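Local coordinates for beta-phosphoglucomutase (Bacteroides vulgatus, PDB 3DV9), which probably interconverts beta-glucose 1-phosphate and glucose 6-phosphate as a magnesium-dependent phosphoglucomutase of the haloacid dehalogenase superfamily, at residues D31-D36 / I188-L193. Residues are numbered along the deposited sequence; the frame is centred on the assembly and turned at random.
Sequences DGVLFD and IENAPL. With MG (magnesium ion), chain B; PO4 (phosphate ion), chain C.
Asn190 holds CG between its backbone N and carbonyl carbon (chi1 67°), while Val33 sets CG1 anti to its own N (chi1 168°) and thereby aims CG2 at the asparagine amide. The Asn190 side chain thus reaches across to the 31-36 loop, and its OD1 binds the magnesium ion at 2.3 Å. From the other segment comes a backbone atom: Asp31 O, also 2.3 Å from the magnesium. The two oxygens are neighbours because they share the cation, which probably offsets their mutual repulsion. An amide suits position 190, since its oxygen can ligate the metal while ND2 makes a weak hydrogen bond to Thr210. That ND2 can sit 3.5 Å from Gly32 CA because Gly32 has no CB, and the phi of 80° here is one that glycine tolerates readily.

Val33 lays a methyl against the metal ligand, its CG2 packing 3.6 Å from Asn190 OD1. CG1 meets Ile188 CG2 at 4.0 Å, the two side chains crossing at about a right angle. Both residues branch at CB, which puts methyl groups close to the backbone, where they can meet across the contact. Glu189 acts from the second shell: OE1 accepts a 2.6 Å hydrogen bond from a metal-bound water and, through its anti lone pair, another from Asn190 N, while OE2 is held by Lys165 and Tyr171.

A phosphate, probably from the crystallisation liquor, accepts a bond at O1 from Asp31 N (3.0 Å). Asp29 and Glu65 complete the protein ligands. Strands 25-29 and 185-189 lie side by side in the parallel sheet, and such a magnesium site at their carboxyl ends, built around a DxDx(T/V) sequence, is the hallmark of the haloacid dehalogenase-like Rossmannoid core.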
loop_
_atom_site.group_PDB
_atom_site.type_symbol
_atom_site.label_atom_id
_atom_site.label_comp_id
_atom_site.label_asym_id
_atom_site.label_seq_id
_atom_site.Cartn_x
_atom_site.Cartn_y
_atom_site.Cartn_z
ATOM N N ASP A 31 -2.824 2.599 -4.267
ATOM C CA ASP A 31 -2.855 1.914 -5.568
ATOM C C ASP A 31 -3.029 0.409 -5.413
ATOM O O ASP A 31 -2.230 -0.247 -4.761
ATOM C CB ASP A 31 -1.576 2.215 -6.335
ATOM C CG ASP A 31 -1.449 3.684 -6.689
ATOM O OD1 ASP A 31 -2.365 4.254 -7.298
ATOM O OD2 ASP A 31 -0.408 4.263 -6.332
ATOM N N GLY A 32 -4.065 -0.140 -6.072
ATOM C CA GLY A 32 -4.340 -1.559 -5.951
ATOM C C GLY A 32 -5.085 -1.957 -4.688
ATOM O O GLY A 32 -5.270 -3.151 -4.430
ATOM N N VAL A 33 -5.505 -0.965 -3.884
ATOM C CA VAL A 33 -6.303 -1.250 -2.666
ATOM C C VAL A 33 -7.549 -0.374 -2.678
ATOM O O VAL A 33 -8.685 -0.877 -2.635
ATOM C CB VAL A 33 -5.441 -1.016 -1.383
ATOM C CG1 VAL A 33 -6.331 -1.022 -0.108
ATOM C CG2 VAL A 33 -4.299 -2.083 -1.313
ATOM N N LEU A 34 -7.332 0.946 -2.727
ATOM C CA LEU A 34 -8.425 1.933 -2.910
ATOM C C LEU A 34 -8.868 2.117 -4.360
ATOM O O LEU A 34 -10.071 2.153 -4.636
ATOM C CB LEU A 34 -8.076 3.275 -2.245
ATOM C CG LEU A 34 -7.745 3.145 -0.747
ATOM C CD1 LEU A 34 -7.414 4.563 -0.270
ATOM C CD2 LEU A 34 -8.921 2.541 0.067
ATOM N N PHE A 35 -7.890 2.247 -5.263
ATOM C CA PHE A 35 -8.154 2.450 -6.665
ATOM C C PHE A 35 -7.563 1.312 -7.475
ATOM O O PHE A 35 -6.454 0.833 -7.162
ATOM C CB PHE A 35 -7.524 3.771 -7.155
ATOM C CG PHE A 35 -8.215 5.016 -6.652
ATOM C CD1 PHE A 35 -9.474 5.371 -7.099
ATOM C CD2 PHE A 35 -7.555 5.865 -5.742
ATOM C CE1 PHE A 35 -10.097 6.540 -6.671
ATOM C CE2 PHE A 35 -8.192 7.069 -5.281
ATOM C CZ PHE A 35 -9.473 7.391 -5.764
ATOM N N ASP A 36 -8.241 0.921 -8.558
ATOM C CA ASP A 36 -7.674 -0.099 -9.418
ATOM C C ASP A 36 -6.768 0.627 -10.450
ATOM O O ASP A 36 -7.079 0.733 -11.636
ATOM C CB ASP A 36 -8.791 -0.908 -10.086
ATOM C CG ASP A 36 -8.245 -2.086 -10.884
ATOM O OD1 ASP A 36 -7.051 -2.438 -10.688
ATOM O OD2 ASP A 36 -9.023 -2.633 -11.702
ATOM N N ILE A 188 -3.254 -2.323 5.437
ATOM C CA ILE A 188 -3.934 -3.047 4.314
ATOM C C ILE A 188 -3.114 -2.802 3.054
ATOM O O ILE A 188 -3.091 -1.691 2.514
ATOM C CB ILE A 188 -5.382 -2.560 4.126
ATOM C CG1 ILE A 188 -6.138 -2.483 5.466
ATOM C CG2 ILE A 188 -6.108 -3.469 3.094
ATOM C CD1 ILE A 188 -6.178 -3.847 6.202
ATOM N N GLU A 189 -2.453 -3.866 2.579
ATOM C CA GLU A 189 -1.478 -3.780 1.496
ATOM C C GLU A 189 -1.757 -4.804 0.391
ATOM O O GLU A 189 -2.314 -5.883 0.671
ATOM C CB GLU A 189 -0.067 -3.965 2.064
ATOM C CG GLU A 189 0.554 -2.603 2.355
ATOM C CD GLU A 189 1.050 -1.868 1.050
ATOM O OE1 GLU A 189 0.808 -2.360 -0.097
ATOM O OE2 GLU A 189 1.671 -0.782 1.177
ATOM N N ASN A 190 -1.290 -4.510 -0.834
ATOM C CA ASN A 190 -1.512 -5.475 -1.944
ATOM C C ASN A 190 -0.217 -5.878 -2.656
ATOM O O ASN A 190 -0.279 -6.683 -3.579
ATOM C CB ASN A 190 -2.470 -4.884 -2.994
ATOM C CG ASN A 190 -1.840 -3.706 -3.729
ATOM O OD1 ASN A 190 -1.283 -2.814 -3.101
ATOM N ND2 ASN A 190 -1.833 -3.753 -5.038
ATOM N N ALA A 191 0.925 -5.319 -2.239
ATOM C CA ALA A 191 2.182 -5.552 -2.964
ATOM C C ALA A 191 3.281 -6.052 -2.015
ATOM O O ALA A 191 3.257 -5.724 -0.849
ATOM C CB ALA A 191 2.633 -4.279 -3.621
ATOM N N PRO A 192 4.233 -6.843 -2.535
ATOM C CA PRO A 192 5.219 -7.422 -1.634
ATOM C C PRO A 192 6.018 -6.339 -0.907
ATOM O O PRO A 192 6.288 -6.480 0.272
ATOM C CB PRO A 192 6.152 -8.230 -2.568
ATOM C CG PRO A 192 5.866 -7.742 -3.924
ATOM C CD PRO A 192 4.407 -7.326 -3.913
ATOM N N LEU A 193 6.445 -5.283 -1.591
ATOM C CA LEU A 193 7.289 -4.276 -0.893
ATOM C C LEU A 193 6.487 -3.470 0.144
ATOM O O LEU A 193 7.028 -3.066 1.178
ATOM C CB LEU A 193 7.936 -3.309 -1.878
ATOM C CG LEU A 193 8.931 -3.942 -2.861
ATOM C CD1 LEU A 193 9.346 -2.912 -3.885
ATOM C CD2 LEU A 193 10.128 -4.529 -2.148
HETATM MG MG MG B . -0.295 -0.876 -3.789
HETATM P P PO4 C . 1.064 2.332 -3.669
HETATM O O1 PO4 C . -0.100 3.149 -3.143
HETATM O O2 PO4 C . 0.621 0.951 -4.068
HETATM O O3 PO4 C . 2.168 2.230 -2.614
HETATM O O4 PO4 C . 1.710 2.994 -4.879
HETATM O O HOH W 1 1.574 -1.386 -2.373
HETATM O O HOH W 2 1.097 0.699 -3.914
#